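Local coordinates for protein fructose 1-phosphate kinase (Staphylococcus aureus, PDB 2JG5) that probably phosphorylates fructose 1-phosphate at the expense of ATP to give fructose 1,6-bisphosphate, as a member of the PfkB carbohydrate kinase family, at residues D198-K201 with Y202-L206; I265-A268 with F269-A272; E292-K295 with S296-T299; C275-A278 with T279-E283; E114-L117 with Q118-K121. All blocks are in the same frame, centred on the assembly; numbering follows the deposited sequence.

In the fold
All five contacts are helical turns or helix ends within a PfkB-type, ribokinase-like fold. Interactions 2, 3 and 4 form a connected group. Interactions 2 and 4 lie on the same helix, 265-280, with centres 16 Å apart, and both touch interaction 3 at the close of helix 288-295: Gln270 NE2 probably bonds Val298 O at 3.1 Å, while Ile294 CD1 packs 3.7 Å from Phe281 CD2. Interaction 1, on helix 196-208, comes within about 9 Å of interaction 2 between nearest atoms. Interaction 5 stands apart, its centre 38 Å from that of interaction 3. Interaction 4 adjoins helix 247-260, whose N-terminal end in this family probably helps form the phosphate-transfer site.

Interaction 1 of 5, residues D198-K201 with Y202-L206; sequences DVIK and YGRLL
Lys201 lies alongside its neighbour Tyr202, its hydrocarbon chain covering one face of the ring. CB and CG of Lys201 start beside the peptide to Tyr202, with CG anti to the backbone N (chi1 -175°), which sends the chain along the ring. Extended from there, it brings CD of Lys201 to 4.0 Å from the Tyr202 ring centroid, 18° off the ring normal, a CH-pi contact. CE passes beside CE1 of the tyrosine, and NZ of Lys201 donates a weak hydrogen bond of 3.3 Å to Tyr202 OH. Lysine suits this flank of helix 196-208: its methylenes shield an aromatic surface while its ammonium group stays on the exposed side. Tyr202 also meets the ring of Phe189, and its OH makes a weak hydrogen bond with Thr191 OG1. An i to i+4 ladder (Arg204 N to Ile200 O and Gly203 N to Val199 O, both 3.0 Å) sets Ile200 and Arg204 one turn apart, over Ser231 of strand 230-235 in the antiparallel sheet of the PfkB, ribokinase-like fold. CG2 of Ile200 sits 3.6 Å above the guanidinium plane of Arg204, which is held by a salt bridge to Asp304 and a hydrogen bond from NE to Asp227 O.

Interaction 2 of 5, residues I265-A268 with F269-A272; sequences IEKA and FQQA
Lys267 and Gln270, three residues apart, run side by side, and the lysine CD lies 3.4 Å from the amide oxygen OE1 of Gln270. The lysine bends at chi2 (-82°), which folds its methylenes over toward the glutamine; NZ of Lys267 stays 3.9 Å from that same OE1, so the approach is packing along the shaft. The amide of Gln270 has its main partner elsewhere: NE2 bonds Val298 O, and the extended glutamine chain gives it the length to get there. The two side chains are positioned by the backbone of the helix's first turns. Phe269 N reaches Ile265 O at 2.8 Å, Gln270 N meets Glu266 O at 2.9 Å in a nearly straight bond (169°), and Gln271 N binds Lys267 O at 2.8 Å. Just ahead, Ser264 OG accepts a bond from Lys267 N. Ala268 and Ala272, small enough for close helix packing, face Met255 on helix 247-260, and OE1 of Gln271 is hydrogen-bonded to NZ of Lys295. The ring of Phe269 enters the hydrophobic layer beneath the helix, against Ala223 of strand 223-226, Ala234 of strand 230-235 and Ile300 of strand 299-303, with Met255 beside it.

Interaction 3 of 5, residues E292-K295 with S296-T299; sequences EKIK and SQVT
Ile294 and Val298 cross obliquely, their CG2 methyls 4.0 Å apart, where the chain leaves helix 288-295 for strand 299-303, the edge strand of the antiparallel sheet, in which Thr299 pairs with Val235. The other branch of Ile294 passes Gln297, with CG1 3.9 Å from the glutamine OE1. Branched, apolar residues suit this inner side: Ile294 packs on Ala274, Thr277 and Ala278 of helix 265-280, while Pro237 meets both it and Val298. Ser296 turns the other way. With OG placed beside its own backbone N (chi1 -47°), the serine hydroxyl donates back to Glu292 O at 3.1 Å. Lys295 takes the less common rotamer with CG between N and carbonyl carbon (chi1 77°), and its extended chain brings NZ 3.5 Å from OE1 of Glu292, a long salt bridge. The main partner of that ammonium group is Gln271 OE1, and Arg288 binds the other carboxylate oxygen of Glu292. In the backbone, Gln297 N bonds Ile294 O at 2.8 Å, whereas Val298 N reaches Lys295 O only weakly. Bonds from three residues on and a serine hydroxyl thus serve carbonyls near the helix C-terminus, and the carboxylate of Glu292, shared by two cations, probably stays ionised.

Interaction 4 of 5, residues C275-A278 with T279-E283; sequences CGTA and TAFDE
Cys275 O is approached by two groups of Thr279: the amide N at 3.0 Å in a nearly straight bond (166°), and the hydroxyl OG1, which lies 3.1 Å away. This is the last stretch of helix 265-280 in the ribokinase-like fold, lying against helix 247-260, and a threonine suits it because its hydroxyl faces a polar neighbour there: OG1 of Thr279 is hydrogen-bonded with Ser250 OG, and Ser247 also touches this side chain. Next along, Ala280 N bonds Gly276 O at 3.2 Å. Phe281 N then meets Thr277 O at 3.0 Å, with Ala278 O as a weak second acceptor. Phe281 is the first residue to leave helical backbone angles, and its side chain folds back over the helix beside Thr277. The chi1 of that threonine (-55°) sets OG1 next to its own N, where it bonds Val273 O, and directs CG2 at the aromatic ring. A CH-pi contact results: CG2 of Thr277 sits over one face of the Phe281 ring, 4.0 Å from its centroid and 28° off the normal. Ile294 of helix 288-295 lies against both residues and against Ala278, whose small side chain lets it come close. Nearest to the methyl is one ring atom, CE2 of Phe281, which lies 3.6 Å from CG2 of Thr277.

Interaction 5 of 5, residues E114-L117 with Q118-K121; sequences EQLL and QQIK
Gln118 N to Glu114 O and Lys121 N to Leu117 O, each 2.9 Å, hold successive turns toward the C-terminal part of helix 110-120. Between them Ile120 N meets Leu116 O at 3.2 Å. Gln119 N is held less tightly, its hydrogen shared between two weak bonds, to Gln115 O at 3.3 Å and to Leu116 O at 3.0 Å. On the buried side, Leu116 and Gln119 cross at about a right angle, bringing the leucine CD1 3.8 Å from the amide oxygen OE1. The extended glutamine carries NE2 on to Asn79 O. That bond ties the helix to strand 77-82 of the large parallel sheet, part of the alpha/beta core of the ribokinase-like fold. Leu116 lies on Ile81 of the same strand, and its CD1 comes 4.3 Å from CD1 of Ile120, a loose apolar contact one turn along. Ile120 reaches Leu56 of strand 54-56, and its CG1 rests 3.4 Å from Leu116 O. Leu117 leans on Gln146 and Ile150 of helix 143-154, as befits a leucine at a helix-helix seam. On the exposed flank the extended Lys121 starts out past Leu117 O, its CG at 3.4 Å from that oxygen.

Interaction 1 of 5, residues D198-K201 with Y202-L206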
loop_
_atom_site.group_PDB
_atom_site.type_symbol
_atom_site.label_atom_id
_atom_site.label_comp_id
_atom_site.label_asym_id
_atom_site.label_seq_id
_atom_site.Cartn_x
_atom_site.Cartn_y
_atom_site.Cartn_z
ATOM N N ASP A 198 -19.476 -41.686 1.784
ATOM C CA ASP A 198 -18.035 -41.648 1.563
ATOM C C ASP A 198 -17.386 -40.570 2.413
ATOM O O ASP A 198 -16.300 -40.772 2.945
ATOM C CB ASP A 198 -17.717 -41.418 0.082
ATOM C CG ASP A 198 -17.658 -42.713 -0.722
ATOM O OD1 ASP A 198 -17.438 -43.795 -0.128
ATOM O OD2 ASP A 198 -17.833 -42.646 -1.962
ATOM N N VAL A 199 -18.053 -39.429 2.543
ATOM C CA VAL A 199 -17.552 -38.334 3.373
ATOM C C VAL A 199 -17.508 -38.726 4.857
ATOM O O VAL A 199 -16.512 -38.468 5.525
ATOM C CB VAL A 199 -18.357 -37.018 3.161
ATOM C CG1 VAL A 199 -17.847 -35.914 4.064
ATOM C CG2 VAL A 199 -18.306 -36.570 1.703
ATOM N N ILE A 200 -18.572 -39.364 5.358
ATOM C CA ILE A 200 -18.603 -39.860 6.740
ATOM C C ILE A 200 -17.446 -40.825 6.988
ATOM O O ILE A 200 -16.782 -40.740 8.004
ATOM C CB ILE A 200 -19.928 -40.612 7.102
ATOM C CG1 ILE A 200 -21.169 -39.817 6.723
ATOM C CG2 ILE A 200 -19.978 -40.946 8.591
ATOM C CD1 ILE A 200 -22.386 -40.695 6.543
ATOM N N LYS A 201 -17.223 -41.749 6.055
ATOM C CA LYS A 201 -16.204 -42.783 6.220
ATOM C C LYS A 201 -14.810 -42.176 6.439
ATOM O O LYS A 201 -14.231 -42.314 7.518
ATOM C CB LYS A 201 -16.213 -43.726 5.018
ATOM C CG LYS A 201 -15.263 -44.907 5.145
ATOM C CD LYS A 201 -14.993 -45.529 3.790
ATOM C CE LYS A 201 -14.133 -46.769 3.916
ATOM N NZ LYS A 201 -13.796 -47.271 2.571
ATOM N N TYR A 202 -14.300 -41.482 5.421
ATOM C CA TYR A 202 -12.944 -40.927 5.436
ATOM C C TYR A 202 -12.762 -39.797 6.447
ATOM O O TYR A 202 -11.653 -39.563 6.929
ATOM C CB TYR A 202 -12.522 -40.502 4.020
ATOM C CG TYR A 202 -12.541 -41.666 3.057
ATOM C CD1 TYR A 202 -11.661 -42.725 3.216
ATOM C CD2 TYR A 202 -13.464 -41.731 2.017
ATOM C CE1 TYR A 202 -11.680 -43.807 2.360
ATOM C CE2 TYR A 202 -13.496 -42.820 1.149
ATOM C CZ TYR A 202 -12.595 -43.855 1.332
ATOM O OH TYR A 202 -12.585 -44.942 0.491
ATOM N N GLY A 203 -13.857 -39.121 6.777
ATOM C CA GLY A 203 -13.861 -38.106 7.820
ATOM C C GLY A 203 -13.708 -38.685 9.213
ATOM O O GLY A 203 -13.016 -38.108 10.056
ATOM N N ARG A 204 -14.355 -39.823 9.464
ATOM C CA ARG A 204 -14.235 -40.510 10.749
ATOM C C ARG A 204 -12.889 -41.220 10.906
ATOM O O ARG A 204 -12.438 -41.470 12.027
ATOM C CB ARG A 204 -15.394 -41.491 10.960
ATOM C CG ARG A 204 -15.559 -41.936 12.417
ATOM C CD ARG A 204 -16.924 -42.544 12.664
ATOM N NE ARG A 204 -17.963 -41.522 12.753
ATOM C CZ ARG A 204 -19.234 -41.707 12.408
ATOM N NH1 ARG A 204 -20.095 -40.705 12.527
ATOM N NH2 ARG A 204 -19.645 -42.883 11.924
ATOM N N LEU A 205 -12.245 -41.545 9.786
ATOM C CA LEU A 205 -10.888 -42.088 9.832
ATOM C C LEU A 205 -9.923 -41.005 10.321
ATOM O O LEU A 205 -8.946 -41.289 10.999
ATOM C CB LEU A 205 -10.472 -42.640 8.466
ATOM C CG LEU A 205 -11.250 -43.859 7.939
ATOM C CD1 LEU A 205 -10.919 -44.111 6.486
ATOM C CD2 LEU A 205 -11.003 -45.119 8.765
ATOM N N LEU A 206 -10.231 -39.758 9.989
ATOM C CA LEU A 206 -9.485 -38.610 10.492
ATOM C C LEU A 206 -9.689 -38.405 11.991
ATOM O O LEU A 206 -8.756 -38.057 12.704
ATOM C CB LEU A 206 -9.873 -37.347 9.721
ATOM C CG LEU A 206 -9.340 -37.274 8.292
ATOM C CD1 LEU A 206 -10.015 -36.130 7.556
ATOM C CD2 LEU A 206 -7.807 -37.121 8.290
#

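Interaction 2 of 5, residues I265-A268 with F269-A272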
loop_
_atom_site.group_PDB
_atom_site.type_symbol
_atom_site.label_atom_id
_atom_site.label_comp_id
_atom_site.label_asym_id
_atom_site.label_seq_id
_atom_site.Cartn_x
_atom_site.Cartn_y
_atom_site.Cartn_z
ATOM N N ILE A 265 -24.025 -29.108 19.146
ATOM C CA ILE A 265 -23.196 -29.395 17.981
ATOM C C ILE A 265 -23.987 -29.117 16.686
ATOM O O ILE A 265 -23.497 -28.402 15.802
ATOM C CB ILE A 265 -22.600 -30.833 18.046
ATOM C CG1 ILE A 265 -21.255 -30.786 18.761
ATOM C CG2 ILE A 265 -22.385 -31.423 16.662
ATOM C CD1 ILE A 265 -20.922 -32.065 19.519
ATOM N N GLU A 266 -25.215 -29.636 16.620
ATOM C CA GLU A 266 -26.081 -29.509 15.442
ATOM C C GLU A 266 -26.380 -28.060 15.067
ATOM O O GLU A 266 -26.257 -27.674 13.902
ATOM C CB GLU A 266 -27.415 -30.248 15.653
ATOM C CG GLU A 266 -27.329 -31.765 15.635
ATOM C CD GLU A 266 -27.010 -32.375 17.004
ATOM O OE1 GLU A 266 -26.790 -31.624 17.982
ATOM O OE2 GLU A 266 -26.984 -33.624 17.100
ATOM N N LYS A 267 -26.793 -27.265 16.049
ATOM C CA LYS A 267 -27.145 -25.877 15.792
ATOM C C LYS A 267 -25.917 -25.017 15.539
ATOM O O LYS A 267 -25.965 -24.097 14.717
ATOM C CB LYS A 267 -27.994 -25.318 16.928
ATOM C CG LYS A 267 -29.387 -25.929 16.983
ATOM C CD LYS A 267 -30.309 -25.247 16.001
ATOM C CE LYS A 267 -31.571 -26.044 15.773
ATOM N NZ LYS A 267 -32.655 -25.123 15.366
ATOM N N ALA A 268 -24.825 -25.326 16.240
ATOM C CA ALA A 268 -23.534 -24.663 16.014
ATOM C C ALA A 268 -23.090 -24.892 14.578
ATOM O O ALA A 268 -22.624 -23.967 13.907
ATOM C CB ALA A 268 -22.493 -25.173 16.979
ATOM N N PHE A 269 -23.262 -26.129 14.112
ATOM C CA PHE A 269 -22.922 -26.528 12.743
ATOM C C PHE A 269 -23.817 -25.805 11.738
ATOM O O PHE A 269 -23.321 -25.252 10.751
ATOM C CB PHE A 269 -23.011 -28.051 12.593
ATOM C CG PHE A 269 -22.624 -28.569 11.221
ATOM C CD1 PHE A 269 -21.410 -28.207 10.625
ATOM C CD2 PHE A 269 -23.459 -29.459 10.547
ATOM C CE1 PHE A 269 -21.054 -28.704 9.365
ATOM C CE2 PHE A 269 -23.101 -29.972 9.296
ATOM C CZ PHE A 269 -21.905 -29.587 8.703
ATOM N N GLN A 270 -25.125 -25.802 12.004
ATOM C CA GLN A 270 -26.084 -24.994 11.243
ATOM C C GLN A 270 -25.653 -23.522 11.131
ATOM O O GLN A 270 -25.670 -22.949 10.034
ATOM C CB GLN A 270 -27.468 -25.067 11.892
ATOM C CG GLN A 270 -28.583 -24.578 11.002
ATOM C CD GLN A 270 -29.873 -24.340 11.756
ATOM O OE1 GLN A 270 -29.865 -23.897 12.910
ATOM N NE2 GLN A 270 -30.985 -24.615 11.108
ATOM N N GLN A 271 -25.283 -22.923 12.266
ATOM C CA GLN A 271 -24.751 -21.557 12.308
ATOM C C GLN A 271 -23.497 -21.431 11.432
ATOM O O GLN A 271 -23.345 -20.465 10.690
ATOM C CB GLN A 271 -24.441 -21.148 13.756
ATOM C CG GLN A 271 -23.730 -19.814 13.915
ATOM C CD GLN A 271 -24.135 -19.099 15.177
ATOM O OE1 GLN A 271 -25.171 -18.437 15.218
ATOM N NE2 GLN A 271 -23.317 -19.220 16.224
ATOM N N ALA A 272 -22.627 -22.438 11.516
ATOM C CA ALA A 272 -21.396 -22.513 10.746
ATOM C C ALA A 272 -21.654 -22.442 9.239
ATOM O O ALA A 272 -21.039 -21.629 8.539
ATOM C CB ALA A 272 -20.636 -23.770 11.111
#

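Interaction 3 of 5, residues E292-K295 with S296-T299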
loop_
_atom_site.group_PDB
_atom_site.type_symbol
_atom_site.label_atom_id
_atom_site.label_comp_id
_atom_site.label_asym_id
_atom_site.label_seq_id
_atom_site.Cartn_x
_atom_site.Cartn_y
_atom_site.Cartn_z
ATOM N N GLU A 292 -28.529 -14.853 10.144
ATOM C CA GLU A 292 -29.746 -15.317 10.817
ATOM C C GLU A 292 -30.825 -15.708 9.825
ATOM O O GLU A 292 -31.486 -16.733 9.992
ATOM C CB GLU A 292 -30.301 -14.249 11.762
ATOM C CG GLU A 292 -29.356 -13.854 12.880
ATOM C CD GLU A 292 -28.893 -15.033 13.717
ATOM O OE1 GLU A 292 -29.671 -15.990 13.881
ATOM O OE2 GLU A 292 -27.752 -14.993 14.220
ATOM N N LYS A 293 -30.995 -14.879 8.800
ATOM C CA LYS A 293 -31.908 -15.157 7.699
ATOM C C LYS A 293 -31.585 -16.514 7.105
ATOM O O LYS A 293 -32.483 -17.321 6.887
ATOM C CB LYS A 293 -31.770 -14.072 6.629
ATOM C CG LYS A 293 -32.770 -14.148 5.480
ATOM C CD LYS A 293 -32.970 -12.760 4.858
ATOM C CE LYS A 293 -33.777 -11.830 5.781
ATOM N NZ LYS A 293 -33.921 -10.449 5.242
ATOM N N ILE A 294 -30.297 -16.768 6.886
ATOM C CA ILE A 294 -29.853 -17.971 6.190
ATOM C C ILE A 294 -29.942 -19.263 7.016
ATOM O O ILE A 294 -30.275 -20.306 6.464
ATOM C CB ILE A 294 -28.460 -17.782 5.526
ATOM C CG1 ILE A 294 -28.606 -16.854 4.315
ATOM C CG2 ILE A 294 -27.844 -19.128 5.134
ATOM C CD1 ILE A 294 -27.477 -16.923 3.326
ATOM N N LYS A 295 -29.675 -19.200 8.321
ATOM C CA LYS A 295 -29.742 -20.418 9.142
ATOM C C LYS A 295 -31.154 -20.958 9.388
ATOM O O LYS A 295 -31.319 -22.137 9.685
ATOM C CB LYS A 295 -28.909 -20.314 10.428
ATOM C CG LYS A 295 -29.473 -19.502 11.555
ATOM C CD LYS A 295 -28.361 -19.293 12.555
ATOM C CE LYS A 295 -28.888 -19.005 13.938
ATOM N NZ LYS A 295 -27.768 -18.721 14.851
ATOM N N SER A 296 -32.163 -20.105 9.231
ATOM C CA SER A 296 -33.549 -20.561 9.175
ATOM C C SER A 296 -33.739 -21.461 7.952
ATOM O O SER A 296 -34.651 -22.292 7.910
ATOM C CB SER A 296 -34.504 -19.373 9.074
ATOM O OG SER A 296 -34.171 -18.370 10.010
ATOM N N GLN A 297 -32.852 -21.294 6.968
ATOM C CA GLN A 297 -32.976 -21.946 5.670
ATOM C C GLN A 297 -32.079 -23.168 5.543
ATOM O O GLN A 297 -32.259 -23.987 4.643
ATOM C CB GLN A 297 -32.648 -20.949 4.559
ATOM C CG GLN A 297 -33.608 -19.768 4.480
ATOM C CD GLN A 297 -33.241 -18.800 3.378
ATOM O OE1 GLN A 297 -32.172 -18.190 3.403
ATOM N NE2 GLN A 297 -34.129 -18.657 2.397
ATOM N N VAL A 298 -31.103 -23.276 6.437
ATOM C CA VAL A 298 -30.169 -24.393 6.415
ATOM C C VAL A 298 -30.848 -25.598 7.051
ATOM O O VAL A 298 -31.367 -25.524 8.168
ATOM C CB VAL A 298 -28.825 -24.045 7.133
ATOM C CG1 VAL A 298 -27.911 -25.266 7.232
ATOM C CG2 VAL A 298 -28.114 -22.911 6.412
ATOM N N THR A 299 -30.866 -26.700 6.314
ATOM C CA THR A 299 -31.405 -27.951 6.832
ATOM C C THR A 299 -30.315 -28.770 7.517
ATOM O O THR A 299 -29.171 -28.830 7.045
ATOM C CB THR A 299 -32.058 -28.765 5.720
ATOM O OG1 THR A 299 -33.035 -27.943 5.072
ATOM C CG2 THR A 299 -32.745 -30.000 6.284
#

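Interaction 4 of 5, residues C275-A278 with T279-E283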
loop_
_atom_site.group_PDB
_atom_site.type_symbol
_atom_site.label_atom_id
_atom_site.label_comp_id
_atom_site.label_asym_id
_atom_site.label_seq_id
_atom_site.Cartn_x
_atom_site.Cartn_y
_atom_site.Cartn_z
ATOM N N CYS A 275 -23.204 -19.056 8.107
ATOM C CA CYS A 275 -22.135 -18.059 7.996
ATOM C C CYS A 275 -21.367 -18.101 6.677
ATOM O O CYS A 275 -21.197 -17.069 6.018
ATOM C CB CYS A 275 -21.163 -18.193 9.162
ATOM S SG CYS A 275 -21.901 -17.757 10.712
ATOM N N GLY A 276 -20.908 -19.297 6.305
ATOM C CA GLY A 276 -20.168 -19.506 5.070
ATOM C C GLY A 276 -21.004 -19.243 3.834
ATOM O O GLY A 276 -20.494 -18.770 2.818
ATOM N N THR A 277 -22.293 -19.554 3.927
ATOM C CA THR A 277 -23.226 -19.291 2.846
ATOM C C THR A 277 -23.470 -17.797 2.713
ATOM O O THR A 277 -23.308 -17.238 1.629
ATOM C CB THR A 277 -24.552 -20.027 3.054
ATOM O OG1 THR A 277 -24.283 -21.421 3.236
ATOM C CG2 THR A 277 -25.477 -19.844 1.838
ATOM N N ALA A 278 -23.842 -17.160 3.823
ATOM C CA ALA A 278 -24.135 -15.727 3.849
ATOM C C ALA A 278 -22.979 -14.849 3.321
ATOM O O ALA A 278 -23.214 -13.891 2.576
ATOM C CB ALA A 278 -24.555 -15.306 5.244
ATOM N N THR A 279 -21.749 -15.198 3.691
ATOM C CA THR A 279 -20.527 -14.584 3.154
ATOM C C THR A 279 -20.440 -14.756 1.645
ATOM O O THR A 279 -20.272 -13.772 0.915
ATOM C CB THR A 279 -19.254 -15.183 3.819
ATOM O OG1 THR A 279 -19.247 -14.835 5.199
ATOM C CG2 THR A 279 -17.981 -14.645 3.175
ATOM N N ALA A 280 -20.575 -16.004 1.191
ATOM C CA ALA A 280 -20.597 -16.336 -0.241
ATOM C C ALA A 280 -21.564 -15.459 -1.042
ATOM O O ALA A 280 -21.262 -15.072 -2.173
ATOM C CB ALA A 280 -20.916 -17.812 -0.443
ATOM N N PHE A 281 -22.704 -15.129 -0.432
ATOM C CA PHE A 281 -23.749 -14.317 -1.058
ATOM C C PHE A 281 -23.544 -12.809 -0.862
ATOM O O PHE A 281 -24.496 -12.037 -0.969
ATOM C CB PHE A 281 -25.130 -14.710 -0.502
ATOM C CG PHE A 281 -25.595 -16.093 -0.889
ATOM C CD1 PHE A 281 -24.940 -16.836 -1.877
ATOM C CD2 PHE A 281 -26.729 -16.639 -0.281
ATOM C CE1 PHE A 281 -25.393 -18.117 -2.237
ATOM C CE2 PHE A 281 -27.200 -17.908 -0.632
ATOM C CZ PHE A 281 -26.528 -18.655 -1.610
ATOM N N ASP A 282 -22.309 -12.394 -0.591
ATOM C CA ASP A 282 -22.016 -11.026 -0.156
ATOM C C ASP A 282 -20.718 -10.505 -0.778
ATOM O O ASP A 282 -19.871 -11.295 -1.209
ATOM C CB ASP A 282 -21.912 -11.000 1.375
ATOM C CG ASP A 282 -22.059 -9.596 1.961
ATOM O OD1 ASP A 282 -23.130 -9.323 2.556
ATOM O OD2 ASP A 282 -21.109 -8.781 1.843
ATOM N N GLU A 283 -20.566 -9.177 -0.813
ATOM C CA GLU A 283 -19.329 -8.537 -1.284
ATOM C C GLU A 283 -18.168 -8.957 -0.407
ATOM O O GLU A 283 -17.122 -9.395 -0.898
ATOM C CB GLU A 283 -19.406 -7.004 -1.230
ATOM C CG GLU A 283 -20.772 -6.360 -1.455
ATOM C CD GLU A 283 -20.718 -4.839 -1.325
ATOM O OE1 GLU A 283 -19.601 -4.270 -1.305
ATOM O OE2 GLU A 283 -21.793 -4.207 -1.248
#

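Interaction 5 of 5, residues E114-L117 with Q118-K121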
loop_
_atom_site.group_PDB
_atom_site.type_symbol
_atom_site.label_atom_id
_atom_site.label_comp_id
_atom_site.label_asym_id
_atom_site.label_seq_id
_atom_site.Cartn_x
_atom_site.Cartn_y
_atom_site.Cartn_z
ATOM N N GLU A 114 8.950 -17.499 18.468
ATOM C CA GLU A 114 9.039 -17.942 19.866
ATOM C C GLU A 114 8.132 -17.124 20.789
ATOM O O GLU A 114 7.460 -17.692 21.654
ATOM C CB GLU A 114 10.492 -17.899 20.352
ATOM C CG GLU A 114 11.334 -19.046 19.835
ATOM C CD GLU A 114 12.831 -18.747 19.746
ATOM O OE1 GLU A 114 13.336 -17.874 20.499
ATOM O OE2 GLU A 114 13.513 -19.418 18.924
ATOM N N GLN A 115 8.101 -15.806 20.582
ATOM C CA GLN A 115 7.157 -14.914 21.266
ATOM C C GLN A 115 5.686 -15.328 21.087
ATOM O O GLN A 115 4.901 -15.240 22.030
ATOM C CB GLN A 115 7.310 -13.475 20.769
ATOM C CG GLN A 115 8.539 -12.740 21.235
ATOM C CD GLN A 115 8.602 -11.322 20.691
ATOM O OE1 GLN A 115 7.647 -10.545 20.830
ATOM N NE2 GLN A 115 9.723 -10.973 20.073
ATOM N N LEU A 116 5.324 -15.755 19.875
ATOM C CA LEU A 116 3.970 -16.228 19.589
ATOM C C LEU A 116 3.639 -17.480 20.383
ATOM O O LEU A 116 2.576 -17.560 20.994
ATOM C CB LEU A 116 3.773 -16.501 18.089
ATOM C CG LEU A 116 2.486 -17.232 17.690
ATOM C CD1 LEU A 116 1.262 -16.434 18.153
ATOM C CD2 LEU A 116 2.422 -17.490 16.183
ATOM N N LEU A 117 4.548 -18.451 20.355
ATOM C CA LEU A 117 4.429 -19.671 21.148
ATOM C C LEU A 117 4.311 -19.394 22.647
ATOM O O LEU A 117 3.616 -20.127 23.360
ATOM C CB LEU A 117 5.634 -20.581 20.913
ATOM C CG LEU A 117 5.914 -21.133 19.518
ATOM C CD1 LEU A 117 7.110 -22.087 19.585
ATOM C CD2 LEU A 117 4.667 -21.820 18.921
ATOM N N GLN A 118 5.005 -18.361 23.123
ATOM C CA GLN A 118 4.943 -17.995 24.538
ATOM C C GLN A 118 3.533 -17.549 24.913
ATOM O O GLN A 118 3.096 -17.767 26.044
ATOM C CB GLN A 118 5.978 -16.915 24.900
ATOM C CG GLN A 118 5.972 -16.471 26.385
ATOM C CD GLN A 118 6.516 -17.527 27.341
ATOM O OE1 GLN A 118 7.296 -18.393 26.948
ATOM N NE2 GLN A 118 6.112 -17.449 28.606
ATOM N N GLN A 119 2.827 -16.942 23.959
ATOM C CA GLN A 119 1.438 -16.545 24.159
ATOM C C GLN A 119 0.518 -17.751 24.217
ATOM O O GLN A 119 -0.436 -17.768 24.994
ATOM C CB GLN A 119 0.969 -15.614 23.049
ATOM C CG GLN A 119 1.643 -14.271 23.054
ATOM C CD GLN A 119 1.109 -13.371 21.976
ATOM O OE1 GLN A 119 0.783 -13.827 20.878
ATOM N NE2 GLN A 119 1.012 -12.078 22.281
ATOM N N ILE A 120 0.792 -18.751 23.381
ATOM C CA ILE A 120 -0.012 -19.971 23.370
ATOM C C ILE A 120 0.231 -20.757 24.656
ATOM O O ILE A 120 -0.672 -21.433 25.151
ATOM C CB ILE A 120 0.280 -20.854 22.135
ATOM C CG1 ILE A 120 0.286 -20.019 20.840
ATOM C CG2 ILE A 120 -0.695 -22.052 22.066
ATOM C CD1 ILE A 120 -1.028 -19.305 20.479
ATOM N N LYS A 121 1.453 -20.657 25.186
ATOM C CA LYS A 121 1.798 -21.239 26.481
ATOM C C LYS A 121 0.972 -20.695 27.652
ATOM O O LYS A 121 0.861 -21.360 28.692
ATOM C CB LYS A 121 3.297 -21.087 26.770
ATOM C CG LYS A 121 4.152 -22.150 26.086
ATOM C CD LYS A 121 5.643 -21.815 26.080
ATOM C CE LYS A 121 6.394 -22.798 25.175
ATOM N NZ LYS A 121 7.817 -22.405 24.929
#